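Long-range contacts in histidine-rich glycoprotein (Oryctolagus cuniculus, PDB 4CCV), which binds heparin, heparan sulfate, heme, plasminogen, thrombospondin and divalent metal ions in plasma, and is implicated in regulating coagulation, fibrinolysis and angiogenesis: residues 33-38 and 60-65; 49-54 and 80-85; 40-45 and 55-60. One frame throughout, in Å; residues are numbered along the deposited sequence.

Interaction 1: 33-38 and 60-65; sequences ASFRVD and VRNCSR. With NAG (2-acetamido-2-deoxy-beta-D-glucopyranose), chain B; GSH (glutathione), chain C.
The first torsion of Phe35 (chi1 -85°) lays its ring against the backbone of Asn62, while Asn62, with CG anti to the backbone N (chi1 -176°), directs its amide toward the attached sugar. Asn62 CA stands 3.7 Å from the Phe35 ring centroid and almost on the ring normal, a CH-pi contact over the face. In the plane of the same ring, Val60 CG2 meets the edge near CD2. The amide of Asn62 carries the first sugar through a covalent bond from ND2 to NAG C1, and the sugar's N2 also comes up to the ring edge, so the Phe35 ring touches both the asparagine and its glycan. Beyond it Arg65 NE reaches O5 and O6 of the sugar through two weak hydrogen bonds.

These are the paired ends of strands 35-47 and 51-62 of the cystatin-type sheet in the second cystatin domain, where Arg36 and Arg61 form an antiparallel hydrogen-bonded pair (Arg61 N to Arg36 O, 2.9 Å). As strand 51-62 gives way to a 3-10 turn, Ser34 OG accepts a weak hydrogen bond from Ser64 N, 3.1 Å away.

The face carrying Arg36 and Arg61 receives glutathione, joined to Cys63 as a mixed disulfide; the bond from Cys63 SG to GSH SG2, 2.3 Å, is stretched in the model. Arg36 runs out straight past Cys63 SG and bonds through NH1 to GSH OE1 (2.9 Å), an acceptor at the guanidinium edge. Arg61 bends at chi2 and lies alongside Asp38. Its NE makes a nearly straight salt bridge to Asp38 OD2 (3.1 Å, 167°), in the guanidinium plane but from above that of the carboxylate. Arg61 has a second partner, its NH1 bonding to the carbonyl of Ala73.

Interaction 2: 49-54 and 80-85; sequences GERTNY and DLSFDV
Arg51 NH1 donates to Ser82 OG over 2.6 Å, and the hydroxyl lies close to the guanidinium plane. Bending at chi2 (-84°) brings the arginine chain back over the neighbouring strand, with CD also passing close to Ser82 OG. The same nitrogen forms a salt bridge with Asp95 on the next strand, so one guanidinium spans three successive strands.

Next to it, Asn53 and Asp80 provide a second polar link. Asn53 ND2 bonds to Asp80 OD1 at 2.7 Å, using the syn lone pair of the carboxylate oxygen; the acceptor stays near the amide plane although the amide and carboxylate planes are turned 52° apart. Asn53 ND2 also rests against Ser82 CB.

The face bearing Thr52, Tyr54, Leu81 and Phe83 is largely apolar. There the rings of Tyr54 and Phe83 approach with their planes at 82° and centroids 5.7 Å apart, Tyr54 CD1 being 3.6 Å from Phe83 CD2. Phe14 meets the Tyr54 ring, while Leu90 and Pro93 touch Phe83. At the end of the ladder Val85 CG1 lies against the carbonyl of Glu50.

Hydrogen-bonded pairs Thr52-Phe83 and Tyr54-Leu81 flank the non-hydrogen-bonded pair Asn53-Ser82. This ladder, polar on the face of Asn53 and Ser82, mostly apolar on that of Tyr54, Leu81 and Phe83, is that of neighbouring strands in an antiparallel cystatin-fold sheet.

Interaction 3: 40-45 and 55-60; sequences VERVTR and YVDFSV
Segments 40-45 and 55-60 run antiparallel at 167°, and a classic beta bulge interrupts their register where Glu41 and Arg42 both face Asp57. Asp57 O accepts from Glu41 N at 2.7 Å and, weakly, from Arg42 N, which is 3.3 Å from Asp57 O. Beyond the bulge the regular ladder resumes with Val43-Val56, a non-hydrogen-bonded pair, then the hydrogen-bonded pair Thr44-Tyr55.

Two polar side-chain contacts lie beside the bulge. Arg42 folds at chi3 (64°), which turns its guanidinium side-on to Asp57: both NE and NH2 donate to the single oxygen OD2, each over 2.9 Å. NE meets that oxygen almost head-on, in line with its bond to CG, whereas NH2 comes from the syn side and out of the carboxylate plane. A water donates to Tyr55 O, more weakly to Asp57 OD2, and is also hydrogen-bonded to Thr44 OG1 at 2.6 Å. The other carboxylate oxygen, OD1, is engaged by Arg78 in a salt bridge, and two arginines drawn to one acid would probably favour its charged form. Glu41, bent at chi2, reaches along the strand so that OE2 accepts from Ser59 OG through its anti lone pair (2.7 Å).

On the opposite face the contact is apolar: Val56 CG1 sits 4.1 Å from Val40 CG1, with Val43 CG2 slightly farther from the same methyl.

Strand 4-7 borders strand 35-47 in the sheet, Phe5 and Phe7 touching Thr44, and strand 73-84 borders 51-62 on its other side; Val37 and Cys77 pack on Phe58, and Thr11 and Phe14, just ahead of helix 15-27, lie against Val43.

In the fold
All three contacts belong to one five-stranded antiparallel sheet, whose strands follow one another across it in chain order, and each uses strand 51-62. Interactions 1 and 3 pair that strand with 35-47, the segments of interaction 3 falling between those of interaction 1 in sequence and sharing Val60 with them; interaction 2 pairs it with 73-84 and crosses both along the chain. Their centres are about 16 Å (1 to 3), 15 Å (2 to 3) and 28 Å (1 to 2) apart, so interaction 3 lies midway, with interactions 1 and 2 toward the two ends of the sheet. The glutathionylated and glycosylated end is thereby connected to the far end through a continuous strand of the second cystatin domain.

Interaction 1: 33-38 and 60-65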
# COMPACT_ATOMS: atom_id res chain seq x y z
N ALA A 33 -5.52 11.65 -5.83
CA ALA A 33 -4.72 11.95 -7.04
C ALA A 33 -3.27 12.38 -6.74
O ALA A 33 -2.38 12.12 -7.54
CB ALA A 33 -5.43 13.01 -7.88
N SER A 34 -3.03 13.08 -5.62
CA SER A 34 -1.70 13.60 -5.33
C SER A 34 -0.83 12.62 -4.52
O SER A 34 0.28 12.97 -4.10
CB SER A 34 -1.81 14.90 -4.50
OG SER A 34 -2.21 14.55 -3.17
N PHE A 35 -1.30 11.41 -4.25
CA PHE A 35 -0.65 10.56 -3.25
C PHE A 35 0.62 9.86 -3.81
O PHE A 35 0.71 9.57 -5.00
CB PHE A 35 -1.64 9.53 -2.67
CG PHE A 35 -2.48 10.03 -1.52
CD1 PHE A 35 -3.36 11.09 -1.66
CD2 PHE A 35 -2.43 9.39 -0.30
CE1 PHE A 35 -4.14 11.53 -0.60
CE2 PHE A 35 -3.23 9.79 0.76
CZ PHE A 35 -4.08 10.88 0.62
N ARG A 36 1.60 9.63 -2.94
CA ARG A 36 2.83 8.88 -3.29
C ARG A 36 3.21 7.93 -2.16
O ARG A 36 2.83 8.15 -1.03
CB ARG A 36 3.97 9.83 -3.53
CG ARG A 36 3.64 10.81 -4.63
CD ARG A 36 4.88 11.65 -4.85
NE ARG A 36 4.76 12.60 -5.95
CZ ARG A 36 5.71 13.48 -6.27
NH1 ARG A 36 6.85 13.53 -5.56
NH2 ARG A 36 5.52 14.30 -7.29
N VAL A 37 3.86 6.82 -2.51
CA VAL A 37 4.27 5.82 -1.54
C VAL A 37 5.37 6.42 -0.72
O VAL A 37 6.30 7.07 -1.29
CB VAL A 37 4.83 4.55 -2.30
CG1 VAL A 37 5.49 3.59 -1.31
CG2 VAL A 37 3.64 3.92 -3.00
N ASP A 38 5.27 6.22 0.60
CA ASP A 38 6.29 6.67 1.53
C ASP A 38 7.28 5.46 1.66
O ASP A 38 8.34 5.48 1.01
CB ASP A 38 5.68 7.12 2.87
CG ASP A 38 6.69 7.86 3.75
OD1 ASP A 38 7.92 7.78 3.45
OD2 ASP A 38 6.26 8.51 4.74
N VAL A 60 1.72 5.87 2.74
CA VAL A 60 1.53 6.88 1.71
C VAL A 60 1.50 8.30 2.29
O VAL A 60 1.22 8.46 3.45
CB VAL A 60 0.25 6.59 0.89
CG1 VAL A 60 0.42 5.25 0.13
CG2 VAL A 60 -1.04 6.60 1.74
N ARG A 61 1.74 9.30 1.44
CA ARG A 61 1.60 10.70 1.79
C ARG A 61 0.69 11.41 0.80
O ARG A 61 0.71 11.14 -0.40
CB ARG A 61 2.95 11.42 1.76
CG ARG A 61 3.92 10.98 2.83
CD ARG A 61 3.35 11.15 4.23
NE ARG A 61 4.39 10.98 5.25
CZ ARG A 61 4.47 11.66 6.40
NH1 ARG A 61 3.56 12.59 6.69
NH2 ARG A 61 5.48 11.43 7.26
N ASN A 62 -0.09 12.34 1.32
CA ASN A 62 -0.97 13.18 0.52
C ASN A 62 -0.18 14.40 0.10
O ASN A 62 -0.08 15.38 0.87
CB ASN A 62 -2.17 13.61 1.38
CG ASN A 62 -3.17 14.41 0.60
OD1 ASN A 62 -2.84 15.00 -0.42
ND2 ASN A 62 -4.40 14.45 1.08
N CYS A 63 0.40 14.35 -1.09
CA CYS A 63 1.35 15.42 -1.45
C CYS A 63 0.69 16.78 -1.66
O CYS A 63 1.40 17.81 -1.66
CB CYS A 63 2.19 15.06 -2.67
SG CYS A 63 3.16 13.56 -2.33
N SER A 64 -0.63 16.84 -1.83
CA SER A 64 -1.22 18.17 -1.95
C SER A 64 -1.12 18.90 -0.58
O SER A 64 -1.06 20.16 -0.53
CB SER A 64 -2.64 18.12 -2.49
OG SER A 64 -3.55 17.77 -1.51
N ARG A 65 -1.08 18.13 0.50
CA ARG A 65 -0.83 18.70 1.82
C ARG A 65 0.63 19.11 2.09
O ARG A 65 0.90 19.65 3.13
CB ARG A 65 -1.36 17.82 2.92
CG ARG A 65 -2.87 17.98 3.03
CD ARG A 65 -3.46 16.79 3.69
NE ARG A 65 -4.89 16.93 3.94
CZ ARG A 65 -5.44 17.09 5.13
NH1 ARG A 65 -4.69 17.23 6.22
NH2 ARG A 65 -6.76 17.14 5.24
C1 NAG B . -5.44 15.18 0.41
C2 NAG B . -6.83 14.65 0.67
C3 NAG B . -7.78 15.53 -0.12
C4 NAG B . -7.64 17.00 0.16
C5 NAG B . -6.20 17.48 0.01
C6 NAG B . -6.00 18.91 0.60
C7 NAG B . -7.49 12.27 0.92
C8 NAG B . -7.73 10.91 0.27
N2 NAG B . -7.07 13.29 0.19
O3 NAG B . -9.07 15.13 0.19
O4 NAG B . -8.36 17.64 -0.86
O5 NAG B . -5.32 16.58 0.67
O6 NAG B . -6.50 18.86 1.95
O7 NAG B . -7.64 12.33 2.13
N1 GSH C . 7.79 11.82 2.36
CA1 GSH C . 8.63 11.33 1.29
C1 GSH C . 9.73 12.37 1.05
O11 GSH C . 10.45 12.68 2.05
O12 GSH C . 9.92 12.92 -0.04
CB1 GSH C . 7.63 10.95 0.21
CG1 GSH C . 8.12 11.22 -1.20
CD1 GSH C . 7.63 12.54 -1.77
OE1 GSH C . 7.74 12.63 -2.95
N2 GSH C . 7.07 13.57 -1.08
CA2 GSH C . 6.61 14.75 -1.84
C2 GSH C . 7.69 15.69 -2.33
O2 GSH C . 7.38 16.48 -3.23
CB2 GSH C . 5.59 15.50 -1.01
SG2 GSH C . 4.33 14.29 -0.47
N3 GSH C . 8.91 15.67 -1.74
CA3 GSH C . 9.99 16.65 -1.95
C3 GSH C . 10.27 16.97 -3.40
O31 GSH C . 10.61 16.03 -4.16
O32 GSH C . 10.16 18.16 -3.79

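Interaction 2: 49-54 and 80-85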
# COMPACT_ATOMS: atom_id res chain seq x y z
N GLY A 49 -2.61 -23.93 -2.51
CA GLY A 49 -2.73 -24.80 -3.69
C GLY A 49 -2.88 -24.11 -5.05
O GLY A 49 -2.49 -24.71 -6.05
N GLU A 50 -3.39 -22.87 -5.11
CA GLU A 50 -3.80 -22.27 -6.40
C GLU A 50 -3.06 -21.00 -6.79
O GLU A 50 -2.68 -20.84 -7.94
CB GLU A 50 -5.29 -21.95 -6.34
CG GLU A 50 -5.92 -21.54 -7.67
CD GLU A 50 -6.67 -22.67 -8.38
OE1 GLU A 50 -6.77 -23.79 -7.82
OE2 GLU A 50 -7.16 -22.44 -9.51
N ARG A 51 -2.96 -20.08 -5.84
CA ARG A 51 -2.23 -18.83 -6.01
C ARG A 51 -1.24 -18.69 -4.89
O ARG A 51 -1.36 -19.33 -3.84
CB ARG A 51 -3.18 -17.64 -5.98
CG ARG A 51 -4.23 -17.67 -7.09
CD ARG A 51 -3.69 -17.09 -8.38
NE ARG A 51 -4.69 -16.95 -9.42
CZ ARG A 51 -5.55 -15.94 -9.57
NH1 ARG A 51 -5.65 -14.91 -8.71
NH2 ARG A 51 -6.40 -15.98 -10.60
N THR A 52 -0.24 -17.85 -5.16
CA THR A 52 0.60 -17.25 -4.19
C THR A 52 0.15 -15.78 -4.06
O THR A 52 0.14 -15.04 -5.03
CB THR A 52 2.06 -17.45 -4.61
OG1 THR A 52 2.31 -18.85 -4.51
CG2 THR A 52 3.01 -16.76 -3.64
N ASN A 53 -0.30 -15.42 -2.87
CA ASN A 53 -0.66 -14.03 -2.57
C ASN A 53 0.43 -13.32 -1.80
O ASN A 53 0.97 -13.86 -0.83
CB ASN A 53 -2.00 -14.01 -1.82
CG ASN A 53 -3.16 -14.39 -2.71
OD1 ASN A 53 -3.53 -15.57 -2.89
ND2 ASN A 53 -3.75 -13.42 -3.27
N TYR A 54 0.76 -12.10 -2.21
CA TYR A 54 1.66 -11.22 -1.42
C TYR A 54 0.85 -10.05 -0.97
O TYR A 54 0.16 -9.45 -1.78
CB TYR A 54 2.85 -10.68 -2.25
CG TYR A 54 3.83 -11.74 -2.65
CD1 TYR A 54 3.59 -12.51 -3.78
CD2 TYR A 54 4.96 -12.02 -1.89
CE1 TYR A 54 4.46 -13.51 -4.17
CE2 TYR A 54 5.84 -13.03 -2.25
CZ TYR A 54 5.59 -13.76 -3.42
OH TYR A 54 6.40 -14.79 -3.82
N ASP A 80 -3.04 -6.55 -2.22
CA ASP A 80 -3.03 -8.00 -2.27
C ASP A 80 -2.67 -8.36 -3.70
O ASP A 80 -3.52 -8.20 -4.59
CB ASP A 80 -4.39 -8.57 -1.91
CG ASP A 80 -4.53 -10.07 -2.29
OD1 ASP A 80 -3.53 -10.76 -2.67
OD2 ASP A 80 -5.67 -10.55 -2.24
N LEU A 81 -1.48 -8.89 -3.94
CA LEU A 81 -1.10 -9.31 -5.31
C LEU A 81 -1.21 -10.84 -5.42
O LEU A 81 -0.61 -11.59 -4.64
CB LEU A 81 0.34 -8.91 -5.62
CG LEU A 81 0.73 -7.49 -5.16
CD1 LEU A 81 2.25 -7.31 -5.00
CD2 LEU A 81 0.22 -6.50 -6.13
N SER A 82 -2.03 -11.27 -6.35
CA SER A 82 -2.28 -12.67 -6.53
C SER A 82 -1.57 -13.18 -7.78
O SER A 82 -1.77 -12.67 -8.89
CB SER A 82 -3.78 -12.89 -6.64
OG SER A 82 -4.04 -14.26 -6.71
N PHE A 83 -0.73 -14.18 -7.59
CA PHE A 83 0.12 -14.70 -8.64
C PHE A 83 -0.17 -16.17 -8.95
O PHE A 83 -0.37 -17.02 -8.07
CB PHE A 83 1.63 -14.60 -8.31
CG PHE A 83 2.15 -13.21 -8.31
CD1 PHE A 83 2.65 -12.63 -9.48
CD2 PHE A 83 2.15 -12.44 -7.12
CE1 PHE A 83 3.12 -11.33 -9.48
CE2 PHE A 83 2.61 -11.15 -7.13
CZ PHE A 83 3.11 -10.60 -8.30
N ASP A 84 -0.12 -16.46 -10.24
CA ASP A 84 -0.01 -17.82 -10.71
C ASP A 84 1.13 -18.50 -9.94
O ASP A 84 2.21 -17.90 -9.78
CB ASP A 84 0.35 -17.77 -12.18
CG ASP A 84 0.30 -19.11 -12.82
OD1 ASP A 84 1.01 -20.03 -12.36
OD2 ASP A 84 -0.45 -19.23 -13.80
N VAL A 85 0.94 -19.71 -9.45
CA VAL A 85 2.07 -20.38 -8.77
C VAL A 85 3.32 -20.58 -9.66
O VAL A 85 4.39 -20.85 -9.13
CB VAL A 85 1.68 -21.73 -8.15
CG1 VAL A 85 0.56 -21.52 -7.13
CG2 VAL A 85 1.28 -22.73 -9.23

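Interaction 3: 40-45 and 55-60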
# COMPACT_ATOMS: atom_id res chain seq x y z
N VAL A 40 7.61 0.95 1.99
CA VAL A 40 7.05 -0.39 2.10
C VAL A 40 7.32 -0.85 3.51
O VAL A 40 8.48 -0.85 3.93
CB VAL A 40 7.68 -1.35 1.05
CG1 VAL A 40 7.09 -2.74 1.19
CG2 VAL A 40 7.36 -0.87 -0.34
N GLU A 41 6.27 -1.18 4.27
CA GLU A 41 6.39 -1.47 5.70
C GLU A 41 6.53 -2.95 6.07
O GLU A 41 7.23 -3.28 7.02
CB GLU A 41 5.16 -0.89 6.44
CG GLU A 41 4.86 0.57 6.08
CD GLU A 41 5.53 1.57 6.98
OE1 GLU A 41 5.91 1.14 8.08
OE2 GLU A 41 5.63 2.79 6.65
N ARG A 42 5.92 -3.82 5.28
CA ARG A 42 5.82 -5.24 5.57
C ARG A 42 5.31 -5.97 4.34
O ARG A 42 4.46 -5.47 3.59
CB ARG A 42 4.85 -5.43 6.78
CG ARG A 42 4.70 -6.88 7.17
CD ARG A 42 3.91 -7.07 8.44
NE ARG A 42 2.54 -6.60 8.28
CZ ARG A 42 1.58 -6.77 9.16
NH1 ARG A 42 1.80 -7.37 10.32
NH2 ARG A 42 0.38 -6.30 8.86
N VAL A 43 5.80 -7.18 4.10
CA VAL A 43 5.29 -8.01 3.02
C VAL A 43 5.08 -9.41 3.57
O VAL A 43 6.00 -10.04 4.15
CB VAL A 43 6.26 -8.11 1.85
CG1 VAL A 43 5.77 -9.09 0.77
CG2 VAL A 43 6.59 -6.72 1.26
N THR A 44 3.86 -9.87 3.43
CA THR A 44 3.42 -11.19 3.90
C THR A 44 3.13 -12.06 2.68
O THR A 44 2.61 -11.55 1.69
CB THR A 44 2.08 -11.05 4.64
OG1 THR A 44 2.26 -10.17 5.72
CG2 THR A 44 1.62 -12.39 5.19
N ARG A 45 3.59 -13.30 2.70
CA ARG A 45 3.41 -14.23 1.57
C ARG A 45 2.47 -15.32 2.08
O ARG A 45 2.65 -15.88 3.15
CB ARG A 45 4.70 -14.84 1.10
CG ARG A 45 4.54 -15.91 -0.02
CD ARG A 45 5.91 -16.28 -0.55
NE ARG A 45 6.63 -16.93 0.53
CZ ARG A 45 7.85 -17.42 0.45
NH1 ARG A 45 8.55 -17.34 -0.69
NH2 ARG A 45 8.38 -18.01 1.52
N TYR A 55 0.94 -9.74 0.31
CA TYR A 55 0.22 -8.63 0.92
C TYR A 55 1.27 -7.60 1.24
O TYR A 55 2.17 -7.82 2.08
CB TYR A 55 -0.59 -9.07 2.16
CG TYR A 55 -1.65 -10.10 1.77
CD1 TYR A 55 -2.91 -9.71 1.32
CD2 TYR A 55 -1.40 -11.46 1.84
CE1 TYR A 55 -3.88 -10.66 0.97
CE2 TYR A 55 -2.36 -12.41 1.47
CZ TYR A 55 -3.61 -12.00 1.06
OH TYR A 55 -4.56 -12.95 0.64
N VAL A 56 1.25 -6.53 0.45
CA VAL A 56 2.27 -5.51 0.52
C VAL A 56 1.67 -4.38 1.30
O VAL A 56 0.75 -3.76 0.79
CB VAL A 56 2.66 -5.01 -0.86
CG1 VAL A 56 3.73 -3.92 -0.76
CG2 VAL A 56 3.20 -6.16 -1.70
N ASP A 57 2.19 -4.10 2.51
CA ASP A 57 1.67 -3.07 3.43
C ASP A 57 2.61 -1.90 3.29
O ASP A 57 3.81 -2.06 3.45
CB ASP A 57 1.67 -3.51 4.91
CG ASP A 57 0.73 -4.69 5.19
OD1 ASP A 57 -0.20 -4.82 4.41
OD2 ASP A 57 0.93 -5.49 6.13
N PHE A 58 2.05 -0.75 2.95
CA PHE A 58 2.85 0.43 2.63
C PHE A 58 2.25 1.72 3.15
O PHE A 58 1.02 1.80 3.35
CB PHE A 58 3.23 0.50 1.12
CG PHE A 58 2.11 0.64 0.17
CD1 PHE A 58 1.44 -0.48 -0.30
CD2 PHE A 58 1.74 1.87 -0.32
CE1 PHE A 58 0.44 -0.36 -1.24
CE2 PHE A 58 0.72 2.01 -1.23
CZ PHE A 58 0.09 0.87 -1.73
N SER A 59 3.13 2.70 3.47
CA SER A 59 2.68 4.01 3.89
C SER A 59 2.61 4.89 2.67
O SER A 59 3.33 4.64 1.69
CB SER A 59 3.61 4.63 4.95
OG SER A 59 4.94 4.41 4.63
N VAL A 60 1.72 5.87 2.74
CA VAL A 60 1.53 6.88 1.71
C VAL A 60 1.50 8.30 2.29
O VAL A 60 1.22 8.46 3.45
CB VAL A 60 0.25 6.59 0.89
CG1 VAL A 60 0.42 5.25 0.13
CG2 VAL A 60 -1.04 6.60 1.74
O HOH W 1 2.00 -7.73 4.85